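Local coordinates for hypothetical protein (Staphylococcus aureus subsp. aureus, PDB 2IL5), which is of unknown function but belongs to the AHSA1-like (activator of Hsp90 ATPase homologue 1) family, whose Bet v 1-like fold often houses small hydrophobic ligands, at residues 9-14 and 127-132; 14-19 and 122-127; 41-46 and 155-160; 75-80 and 92-97. All blocks are in the same frame, centred on the assembly; numbering follows the deposited sequence.

Contact 1: residues 9-14 and 127-132; sequences VENEHV and LVEKER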
# COMPACT_ATOMS: atom_id res chain seq x y z
N VAL A 9 14.11 13.25 -17.17
CA VAL A 9 12.91 13.57 -17.95
C VAL A 9 12.24 12.32 -18.57
O VAL A 9 11.09 12.39 -19.02
CB VAL A 9 13.14 14.72 -19.00
CG1 VAL A 9 14.20 14.34 -20.06
CG2 VAL A 9 11.80 15.15 -19.65
N GLU A 10 12.93 11.17 -18.52
CA GLU A 10 12.57 9.98 -19.30
C GLU A 10 11.90 8.84 -18.50
O GLU A 10 11.39 7.88 -19.08
CB GLU A 10 13.79 9.49 -20.10
CG GLU A 10 14.20 10.47 -21.21
CD GLU A 10 15.31 9.94 -22.13
OE1 GLU A 10 15.57 8.72 -22.13
OE2 GLU A 10 15.91 10.76 -22.85
N ASN A 11 11.91 8.97 -17.18
CA ASN A 11 11.26 8.01 -16.30
C ASN A 11 9.76 8.20 -16.36
O ASN A 11 9.28 9.34 -16.29
CB ASN A 11 11.71 8.22 -14.86
CG ASN A 11 13.17 7.81 -14.62
OD1 ASN A 11 13.83 7.19 -15.47
ND2 ASN A 11 13.66 8.14 -13.43
N GLU A 12 9.03 7.09 -16.49
CA GLU A 12 7.56 7.11 -16.61
C GLU A 12 6.99 6.35 -15.45
O GLU A 12 7.69 5.56 -14.81
CB GLU A 12 7.08 6.47 -17.91
CG GLU A 12 7.56 7.15 -19.16
CD GLU A 12 7.49 6.24 -20.39
OE1 GLU A 12 6.80 5.20 -20.37
OE2 GLU A 12 8.14 6.57 -21.41
N HIS A 13 5.69 6.59 -15.20
CA HIS A 13 4.97 6.02 -14.10
C HIS A 13 4.31 4.71 -14.50
O HIS A 13 3.84 4.57 -15.61
CB HIS A 13 3.86 6.98 -13.65
CG HIS A 13 4.38 8.26 -13.05
ND1 HIS A 13 4.83 8.35 -11.75
CD2 HIS A 13 4.44 9.52 -13.56
CE1 HIS A 13 5.19 9.60 -11.50
NE2 HIS A 13 4.96 10.33 -12.58
N VAL A 14 4.27 3.74 -13.60
CA VAL A 14 3.23 2.76 -13.70
C VAL A 14 2.12 3.08 -12.69
O VAL A 14 2.38 3.62 -11.61
CB VAL A 14 3.72 1.28 -13.66
CG1 VAL A 14 4.87 1.06 -14.67
CG2 VAL A 14 4.12 0.88 -12.32
N LEU A 127 7.18 5.61 -10.08
CA LEU A 127 8.08 5.99 -11.18
C LEU A 127 9.02 4.88 -11.47
O LEU A 127 9.69 4.40 -10.56
CB LEU A 127 8.94 7.19 -10.78
CG LEU A 127 8.50 8.51 -11.35
CD1 LEU A 127 9.45 9.54 -10.81
CD2 LEU A 127 8.57 8.48 -12.89
N VAL A 128 9.07 4.42 -12.72
CA VAL A 128 10.07 3.38 -13.06
C VAL A 128 11.33 3.93 -13.79
O VAL A 128 11.29 4.73 -14.70
CB VAL A 128 9.44 1.98 -13.51
CG1 VAL A 128 7.96 2.08 -13.80
CG2 VAL A 128 10.27 1.20 -14.61
N GLU A 129 12.48 3.57 -13.26
CA GLU A 129 13.71 4.13 -13.76
C GLU A 129 14.06 3.49 -15.11
O GLU A 129 13.98 2.26 -15.29
CB GLU A 129 14.83 3.95 -12.76
CG GLU A 129 15.74 5.15 -12.66
CD GLU A 129 15.29 6.16 -11.61
OE1 GLU A 129 14.05 6.43 -11.52
OE2 GLU A 129 16.17 6.71 -10.89
N LYS A 130 14.41 4.36 -16.04
CA LYS A 130 14.85 3.90 -17.34
C LYS A 130 16.33 3.60 -17.26
O LYS A 130 17.10 4.35 -16.66
CB LYS A 130 14.50 4.92 -18.42
CG LYS A 130 14.52 4.30 -19.83
CD LYS A 130 14.20 5.35 -20.85
CE LYS A 130 13.89 4.71 -22.13
NZ LYS A 130 13.82 5.80 -23.10
N GLU A 131 16.72 2.45 -17.75
CA GLU A 131 18.13 2.07 -17.71
C GLU A 131 18.91 2.60 -18.91
O GLU A 131 18.35 2.85 -19.96
CB GLU A 131 18.22 0.55 -17.51
CG GLU A 131 17.53 0.12 -16.17
CD GLU A 131 17.52 -1.39 -15.91
OE1 GLU A 131 16.57 -1.86 -15.22
OE2 GLU A 131 18.43 -2.11 -16.40
N ARG A 132 20.20 2.81 -18.71
CA ARG A 132 21.15 3.13 -19.77
C ARG A 132 20.95 2.32 -21.05
O ARG A 132 21.00 1.08 -21.02
CB ARG A 132 22.55 2.90 -19.27
CG ARG A 132 23.00 3.90 -18.22
CD ARG A 132 24.45 3.66 -17.89
NE ARG A 132 24.87 4.50 -16.77
CZ ARG A 132 26.05 4.41 -16.16
NH1 ARG A 132 26.94 3.52 -16.54
NH2 ARG A 132 26.33 5.23 -15.18
O HOH W 1 16.22 7.03 -23.81

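Contact 2: residues 14-19 and 122-127; sequences VEVEIE and FYYRSL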
# COMPACT_ATOMS: atom_id res chain seq x y z
N VAL A 14 4.27 3.74 -13.60
CA VAL A 14 3.23 2.76 -13.70
C VAL A 14 2.12 3.08 -12.69
O VAL A 14 2.38 3.62 -11.61
CB VAL A 14 3.72 1.28 -13.66
CG1 VAL A 14 4.87 1.06 -14.67
CG2 VAL A 14 4.12 0.88 -12.32
N GLU A 15 0.90 2.72 -13.09
CA GLU A 15 -0.26 2.89 -12.29
C GLU A 15 -0.98 1.58 -12.07
O GLU A 15 -1.25 0.84 -13.01
CB GLU A 15 -1.18 3.94 -12.94
CG GLU A 15 -0.49 5.28 -13.01
CD GLU A 15 -1.26 6.32 -13.76
OE1 GLU A 15 -1.38 6.22 -14.99
OE2 GLU A 15 -1.76 7.27 -13.11
N VAL A 16 -1.34 1.34 -10.81
CA VAL A 16 -2.06 0.16 -10.42
C VAL A 16 -3.44 0.58 -9.92
O VAL A 16 -3.57 1.49 -9.11
CB VAL A 16 -1.21 -0.70 -9.39
CG1 VAL A 16 -2.04 -1.78 -8.74
CG2 VAL A 16 0.03 -1.33 -10.12
N GLU A 17 -4.48 -0.06 -10.43
CA GLU A 17 -5.84 0.25 -10.05
C GLU A 17 -6.47 -1.04 -9.61
O GLU A 17 -6.55 -1.98 -10.38
CB GLU A 17 -6.61 0.85 -11.22
CG GLU A 17 -6.14 2.27 -11.58
CD GLU A 17 -6.88 2.82 -12.77
OE1 GLU A 17 -6.66 2.30 -13.88
OE2 GLU A 17 -7.67 3.77 -12.59
N ILE A 18 -6.89 -1.07 -8.35
CA ILE A 18 -7.51 -2.28 -7.78
C ILE A 18 -8.85 -1.96 -7.13
O ILE A 18 -8.96 -1.02 -6.35
CB ILE A 18 -6.55 -3.04 -6.78
CG1 ILE A 18 -5.30 -3.56 -7.52
CG2 ILE A 18 -7.33 -4.17 -6.08
CD1 ILE A 18 -4.28 -4.28 -6.64
N GLU A 19 -9.88 -2.73 -7.48
CA GLU A 19 -11.19 -2.66 -6.81
C GLU A 19 -11.43 -3.93 -5.99
O GLU A 19 -11.33 -5.04 -6.52
CB GLU A 19 -12.33 -2.46 -7.81
CG GLU A 19 -13.70 -2.54 -7.15
CD GLU A 19 -14.86 -2.37 -8.11
OE1 GLU A 19 -14.67 -2.45 -9.35
OE2 GLU A 19 -15.98 -2.14 -7.63
N PHE A 122 -8.55 1.33 -4.93
CA PHE A 122 -7.15 1.56 -4.65
C PHE A 122 -6.44 2.03 -5.91
O PHE A 122 -6.53 1.37 -6.95
CB PHE A 122 -6.51 0.26 -4.06
CG PHE A 122 -4.98 0.28 -3.99
CD1 PHE A 122 -4.32 0.84 -2.89
CD2 PHE A 122 -4.20 -0.31 -5.02
CE1 PHE A 122 -2.93 0.80 -2.81
CE2 PHE A 122 -2.80 -0.33 -4.97
CZ PHE A 122 -2.16 0.20 -3.87
N TYR A 123 -5.71 3.13 -5.80
CA TYR A 123 -4.87 3.63 -6.89
C TYR A 123 -3.43 3.75 -6.42
O TYR A 123 -3.21 4.24 -5.34
CB TYR A 123 -5.37 5.01 -7.34
CG TYR A 123 -4.39 5.75 -8.24
CD1 TYR A 123 -4.33 5.48 -9.59
CD2 TYR A 123 -3.53 6.73 -7.72
CE1 TYR A 123 -3.43 6.19 -10.45
CE2 TYR A 123 -2.67 7.44 -8.54
CZ TYR A 123 -2.62 7.16 -9.93
OH TYR A 123 -1.73 7.82 -10.76
N TYR A 124 -2.46 3.34 -7.22
CA TYR A 124 -1.06 3.45 -6.89
C TYR A 124 -0.28 3.94 -8.09
O TYR A 124 -0.50 3.45 -9.22
CB TYR A 124 -0.55 2.10 -6.45
CG TYR A 124 0.96 1.87 -6.34
CD1 TYR A 124 1.67 2.22 -5.19
CD2 TYR A 124 1.66 1.23 -7.39
CE1 TYR A 124 3.04 1.93 -5.05
CE2 TYR A 124 3.04 0.98 -7.30
CZ TYR A 124 3.72 1.30 -6.13
OH TYR A 124 5.08 1.03 -6.07
N ARG A 125 0.64 4.87 -7.85
CA ARG A 125 1.53 5.41 -8.88
C ARG A 125 3.00 5.28 -8.46
O ARG A 125 3.37 5.65 -7.35
CB ARG A 125 1.19 6.85 -9.17
CG ARG A 125 1.82 7.30 -10.45
CD ARG A 125 1.54 8.72 -10.83
NE ARG A 125 1.77 9.74 -9.81
CZ ARG A 125 0.81 10.37 -9.13
NH1 ARG A 125 -0.48 10.04 -9.25
NH2 ARG A 125 1.12 11.31 -8.27
N SER A 126 3.82 4.73 -9.34
CA SER A 126 5.24 4.57 -9.06
C SER A 126 6.10 4.87 -10.27
O SER A 126 5.79 4.41 -11.35
CB SER A 126 5.56 3.14 -8.61
OG SER A 126 6.93 3.05 -8.27
N LEU A 127 7.18 5.61 -10.08
CA LEU A 127 8.08 5.99 -11.18
C LEU A 127 9.02 4.88 -11.47
O LEU A 127 9.69 4.40 -10.56
CB LEU A 127 8.94 7.19 -10.78
CG LEU A 127 8.50 8.51 -11.35
CD1 LEU A 127 9.45 9.54 -10.81
CD2 LEU A 127 8.57 8.48 -12.89

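Contact 3: residues 41-46 and 155-160; sequences QWFMTS and ELMFDK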
# COMPACT_ATOMS: atom_id res chain seq x y z
N GLN A 41 0.27 -5.94 10.79
CA GLN A 41 -0.10 -7.28 10.40
C GLN A 41 -0.20 -7.48 8.90
O GLN A 41 -0.24 -8.63 8.45
CB GLN A 41 -1.42 -7.69 11.07
CG GLN A 41 -1.41 -7.62 12.59
CD GLN A 41 -2.71 -8.10 13.23
OE1 GLN A 41 -3.12 -9.25 13.05
NE2 GLN A 41 -3.35 -7.23 14.01
N TRP A 42 -0.20 -6.40 8.11
CA TRP A 42 -0.46 -6.57 6.67
C TRP A 42 0.22 -5.60 5.73
O TRP A 42 0.43 -5.94 4.58
CB TRP A 42 -1.97 -6.55 6.37
CG TRP A 42 -2.61 -5.18 6.43
CD1 TRP A 42 -3.17 -4.60 7.54
CD2 TRP A 42 -2.80 -4.25 5.34
NE1 TRP A 42 -3.67 -3.34 7.20
CE2 TRP A 42 -3.46 -3.12 5.87
CE3 TRP A 42 -2.46 -4.26 3.97
CZ2 TRP A 42 -3.79 -1.99 5.07
CZ3 TRP A 42 -2.80 -3.15 3.19
CH2 TRP A 42 -3.46 -2.04 3.74
N PHE A 43 0.50 -4.39 6.17
CA PHE A 43 0.98 -3.36 5.25
C PHE A 43 2.49 -3.38 5.13
O PHE A 43 3.17 -2.83 5.98
CB PHE A 43 0.51 -1.98 5.72
CG PHE A 43 0.73 -0.91 4.71
CD1 PHE A 43 1.83 -0.06 4.81
CD2 PHE A 43 -0.15 -0.76 3.65
CE1 PHE A 43 2.06 0.94 3.84
CE2 PHE A 43 0.07 0.23 2.68
CZ PHE A 43 1.18 1.08 2.80
N MSE A 44 2.97 -4.03 4.07
CA MSE A 44 4.41 -4.27 3.79
C MSE A 44 5.12 -5.04 4.89
O MSE A 44 6.34 -5.05 4.97
CB MSE A 44 5.15 -2.95 3.52
CG MSE A 44 4.39 -1.95 2.70
SE MSE A 44 4.73 -2.15 0.82
CE MSE A 44 6.68 -2.00 0.73
N THR A 45 4.35 -5.68 5.74
CA THR A 45 4.91 -6.42 6.83
C THR A 45 3.90 -7.47 7.33
O THR A 45 2.84 -7.64 6.72
CB THR A 45 5.35 -5.42 7.91
OG1 THR A 45 6.20 -6.07 8.86
CG2 THR A 45 4.14 -4.75 8.57
N SER A 46 4.24 -8.20 8.39
CA SER A 46 3.27 -9.11 9.03
C SER A 46 3.59 -9.24 10.51
O SER A 46 4.67 -8.78 10.95
CB SER A 46 3.21 -10.48 8.34
OG SER A 46 4.43 -11.16 8.53
N GLU A 155 -2.35 -7.37 -4.15
CA GLU A 155 -3.33 -8.45 -3.97
C GLU A 155 -3.02 -9.28 -2.75
O GLU A 155 -3.94 -9.59 -1.98
CB GLU A 155 -3.39 -9.40 -5.16
CG GLU A 155 -3.95 -8.85 -6.47
CD GLU A 155 -5.38 -8.32 -6.39
OE1 GLU A 155 -6.12 -8.74 -5.48
OE2 GLU A 155 -5.77 -7.51 -7.26
N LEU A 156 -1.75 -9.69 -2.59
CA LEU A 156 -1.35 -10.55 -1.46
C LEU A 156 -1.53 -9.81 -0.16
O LEU A 156 -1.92 -10.40 0.84
CB LEU A 156 0.10 -11.01 -1.54
CG LEU A 156 0.58 -12.20 -2.32
CD1 LEU A 156 2.11 -12.19 -2.32
CD2 LEU A 156 0.05 -13.48 -1.74
N MSE A 157 -1.23 -8.50 -0.19
CA MSE A 157 -1.44 -7.60 0.96
C MSE A 157 -2.89 -7.41 1.38
O MSE A 157 -3.19 -7.33 2.57
CB MSE A 157 -0.89 -6.22 0.65
CG MSE A 157 0.44 -5.95 1.26
SE MSE A 157 0.91 -4.11 0.85
CE MSE A 157 2.13 -4.55 -0.56
N PHE A 158 -3.78 -7.23 0.40
CA PHE A 158 -5.17 -6.96 0.69
C PHE A 158 -5.84 -8.23 1.17
O PHE A 158 -6.80 -8.18 1.93
CB PHE A 158 -5.90 -6.43 -0.53
CG PHE A 158 -5.36 -5.15 -1.05
CD1 PHE A 158 -4.75 -4.23 -0.20
CD2 PHE A 158 -5.48 -4.84 -2.39
CE1 PHE A 158 -4.27 -3.02 -0.69
CE2 PHE A 158 -5.01 -3.64 -2.85
CZ PHE A 158 -4.39 -2.73 -2.00
N ASP A 159 -5.37 -9.37 0.71
CA ASP A 159 -6.04 -10.55 1.19
C ASP A 159 -5.55 -10.97 2.60
O ASP A 159 -6.31 -11.46 3.42
CB ASP A 159 -6.37 -11.61 0.10
CG ASP A 159 -5.18 -12.35 -0.44
OD1 ASP A 159 -4.25 -12.72 0.31
OD2 ASP A 159 -5.21 -12.67 -1.66
N LYS A 160 -4.31 -10.61 2.90
CA LYS A 160 -3.84 -10.56 4.27
C LYS A 160 -4.61 -9.54 5.15
O LYS A 160 -5.04 -9.86 6.24
CB LYS A 160 -2.37 -10.25 4.28
CG LYS A 160 -1.75 -10.32 5.62
CD LYS A 160 -0.53 -11.21 5.58
CE LYS A 160 0.73 -10.56 5.04
NZ LYS A 160 1.77 -11.68 5.16

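Contact 4: residues 75-80 and 92-97; sequences NVIEGI and MTIGMP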
# COMPACT_ATOMS: atom_id res chain seq x y z
N ASN A 75 13.93 -4.73 5.38
CA ASN A 75 13.23 -3.78 4.52
C ASN A 75 12.74 -2.64 5.37
O ASN A 75 12.04 -2.87 6.35
CB ASN A 75 12.00 -4.43 3.89
CG ASN A 75 12.11 -4.51 2.41
OD1 ASN A 75 12.95 -5.26 1.87
ND2 ASN A 75 11.27 -3.71 1.70
N VAL A 76 13.11 -1.40 4.97
CA VAL A 76 12.60 -0.18 5.61
C VAL A 76 11.61 0.52 4.68
O VAL A 76 11.90 0.80 3.51
CB VAL A 76 13.75 0.77 6.08
CG1 VAL A 76 13.18 1.98 6.80
CG2 VAL A 76 14.74 0.05 6.99
N ILE A 77 10.43 0.77 5.20
CA ILE A 77 9.39 1.38 4.45
C ILE A 77 8.95 2.58 5.28
O ILE A 77 8.58 2.46 6.45
CB ILE A 77 8.21 0.40 4.17
CG1 ILE A 77 8.72 -0.88 3.52
CG2 ILE A 77 7.09 1.05 3.36
CD1 ILE A 77 8.68 -2.14 4.44
N GLU A 78 9.02 3.76 4.66
CA GLU A 78 8.66 5.02 5.30
C GLU A 78 7.83 5.85 4.36
O GLU A 78 7.97 5.75 3.16
CB GLU A 78 9.90 5.83 5.63
CG GLU A 78 10.76 5.25 6.72
CD GLU A 78 11.89 6.19 7.06
OE1 GLU A 78 12.49 6.75 6.10
OE2 GLU A 78 12.17 6.37 8.27
N GLY A 79 7.00 6.72 4.92
CA GLY A 79 6.23 7.64 4.13
C GLY A 79 5.40 8.52 5.03
O GLY A 79 5.60 8.58 6.26
N ILE A 80 4.44 9.16 4.40
CA ILE A 80 3.66 10.23 4.99
C ILE A 80 2.18 10.02 4.70
O ILE A 80 1.82 9.63 3.59
CB ILE A 80 4.10 11.62 4.38
CG1 ILE A 80 5.49 12.02 4.87
CG2 ILE A 80 3.13 12.70 4.73
CD1 ILE A 80 5.57 12.10 6.35
N MSE A 92 -1.61 8.56 0.86
CA MSE A 92 -0.36 8.41 1.53
C MSE A 92 0.77 8.23 0.51
O MSE A 92 0.52 7.93 -0.68
CB MSE A 92 -0.44 7.26 2.56
CG MSE A 92 -0.66 5.89 1.98
SE MSE A 92 -1.11 4.55 3.25
CE MSE A 92 0.54 4.61 4.26
N THR A 93 2.00 8.46 0.97
CA THR A 93 3.20 8.12 0.21
C THR A 93 3.88 6.82 0.69
O THR A 93 3.79 6.39 1.88
CB THR A 93 4.26 9.23 0.17
OG1 THR A 93 5.01 9.24 1.38
CG2 THR A 93 3.66 10.59 -0.10
N ILE A 94 4.51 6.18 -0.29
CA ILE A 94 5.53 5.13 -0.10
C ILE A 94 6.82 5.79 -0.54
O ILE A 94 6.99 6.13 -1.70
CB ILE A 94 5.26 3.92 -0.96
CG1 ILE A 94 3.97 3.24 -0.53
CG2 ILE A 94 6.41 2.89 -0.81
CD1 ILE A 94 4.21 2.08 0.49
N GLY A 95 7.70 6.06 0.40
CA GLY A 95 8.83 6.93 0.11
C GLY A 95 8.68 8.26 0.81
O GLY A 95 7.58 8.80 0.96
N MSE A 96 9.82 8.77 1.22
CA MSE A 96 9.88 9.91 2.10
C MSE A 96 10.17 11.18 1.24
O MSE A 96 11.23 11.28 0.59
CB MSE A 96 10.96 9.60 3.15
CG MSE A 96 10.79 10.27 4.50
SE MSE A 96 9.08 10.02 5.42
CE MSE A 96 9.18 11.66 6.50
N PRO A 97 9.20 12.14 1.17
CA PRO A 97 9.35 13.39 0.42
C PRO A 97 10.75 13.98 0.50
O PRO A 97 11.12 14.81 -0.33
CB PRO A 97 8.34 14.33 1.09
CG PRO A 97 7.23 13.41 1.58
CD PRO A 97 7.85 12.03 1.80

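Contact 1: residues 9-14 and 127-132
With CG opposite the carbonyl carbon (chi1 -70°) and an almost flat second torsion (chi2 -9°), N11 turns its amide toward the backbone of 129-130. There OD1 accepts a straight bond from K130 N (2.9 Å, 166° at the hydrogen), the donor standing well above the carbonyl plane instead of on a lone pair. On the other side of that amide, ND2 lies 2.6 Å from E129 OE1, but the angle is too poor for a hydrogen bond. K130 has a fully extended chain, which brings NZ to the E10 carboxylate, the two chains crossing at a slant. The pair forms a long salt bridge, K130 NZ to E10 OE1 3.5 Å, and a water closes the triangle by donating to OE1 and accepting from NZ, 2.8 Å from the latter. V128 N also bonds to E12 O (2.8 Å). On the face of H13, L127 CD2 sits over the ring centre, 3.9 Å from its centroid, a CH-pi contact. The carboxylate of E12 turns instead to K143 on helix 136-166, and Y139 of that helix bonds both V128 O and E12 N. Beyond the last backbone bond, then, the two strand ends are held by side-chain amide and ion-pair chemistry; with E10 exposed and water already shared, the ion pair is probably screened by solvent.

Contact 2: residues 14-19 and 122-127
V14, V16 and I18 pair with S126, Y124 and F122 as hydrogen-bonded antiparallel pairs, each giving two backbone bonds. V14 N to S126 O (2.8 Å) and Y124 N to V16 O (2.9 Å) are representative, and the two strand segments run 167° apart in direction with axes 4.6 Å from each other. The intervening non-hydrogen-bonded pairs, E15 with R125 and E17 with Y123, bring CA-H groups onto carbonyls, as E15 CA does to Y124 O at 3.1 Å. These strands, 12-22 and 118-128, form one edge of the seven-stranded antiparallel sheet of a Bet v 1-like helix-grip fold, and one face of the pair is turned to helix 136-166.

Apolar contacts occupy that face. V16 touches two rings: CG1, anti to the backbone N (chi1 168°), reaches the edge of F122 at CE2 (4.1 Å), while CB approaches Y124 CD2 (4.0 Å) obliquely. I18 CB meets F122 CD2 at the same separation. The rings continue into the helix, F122 against F154 and F158, and Y124 edge-to-face on F154; the hydroxyl of Y124 is satisfied by Y146 and D104.

Polar contacts lie on the other face. R125 NH1 donates to Y123 OH at 3.0 Å, nearly in the guanidinium plane, and Y123 OH in turn donates to E15 OE2, which lies near the plane of the ring at its edge, the carboxylate turned 78° to it. That last bond is modelled very short, and its exact length is doubtful.

Contact 3: residues 41-46 and 155-160
The loop that follows helix 36-39 packs here on the long C-terminal helix 136-166: W42 and K160 make the closest CA approach, and selenomethionine M157 packs against the loop. M157 extends from CB through CG, then bends at SE (chi3 -102°). Its CG rests on W42 O at 3.3 Å, and its CE meets SE of selenomethionine M44 at 3.8 Å, the two chains crossing at a slant. M157 SE stands 5.1 Å from the centroid of the F43 ring, 34° off the normal, an oblique Met-aromatic contact.

W42 takes a chi1 of 75°, with CG between the backbone N and the carbonyl carbon. This lays the indole beside the helix, CE3 4.2 Å from M157 CB, and points CZ3 at the edge of F158, reaching CD1 at 4.1 Å. F43 CB covers one face of the indole from within the loop. The indole NE1 is not spent here: it bonds A32 O, while W33 meets the indole edge-to-face.

K160 closes the outer end of the contact. Its CG packs on W42 CB (3.9 Å) and on Q41 O (3.6 Å), while two bends steer the chain past Q41 O, with NZ 3.7 Å from S46 CB. No hydrogen bond crosses between the segments, so shape and apolar burial hold them together. The long helix, held against the sheet through F158 on F122 with this loop of aromatic and selenomethionine side chains packing alongside, is consistent with the helix-grip fold of Bet v 1-like proteins.

Contact 4: residues 75-80 and 92-97
I80, followed outward, meets the 92-97 segment at three levels. Its CB lies 3.9 Å from T93 OG1. CG1, opposite the carbonyl carbon (chi1 -71°), packs on the ring of P97 at CD, also 3.9 Å away. CD1, swung round by a chi2 of -57°, ends against CE of selenomethionine M96 at 3.6 Å, the two chains crossing near a right angle. M96 itself is bent at chi2, and its SE lies over the backbone of G79.

The backbones join through T93 N to I80 O (2.9 Å, 165° at the hydrogen) and G95 N to E78 O (2.8 Å). Between them the ladder departs from the regular pattern, because I80 N donates to the side chain of T93, at OG1 (3.1 Å), and not to a main-chain carbonyl. The T93 hydroxyl sits between its own N and carbonyl carbon, and from there it also donates to G95 O at 2.6 Å. One oxygen thus bridges I80 and the turn of the chain after I94, pinning both. T93 O is used instead by Y63 OH and by a CA-H contact from G79, whose lack of a side chain permits the approach. A sodium ion is bound close to G95.

The contact belongs to the hairpin of strands 74-85 and 89-94. Strand 62-68 flanks the first of these, with K62 pairing with the carboxylate of E78, and strand 104-112 flanks the second. I77 and I94, side by side, face the loop carrying F43 and M44.

Contacts 1 and 2 are successive stretches of the same strand pair, 12-22 with 118-128: contact 2 is the buried ladder, contact 1 the fraying, solvent-facing end where charges and an amide replace most backbone bonds. Contact 4 uses the same sheet at its middle strands, partly buried, with a threonine hydroxyl completing the bonding. Contact 3 alone joins loop to helix and relies on apolar packing without a hydrogen bond. It touches contact 2 through F158 on F122 (CZ to CG 3.7 Å) and contact 4 through M44 on I77 (CE to CG1 3.6 Å), so contact 3 links both parts of the sheet, whereas contact 1 lies about 13 Å from it at the nearest atoms.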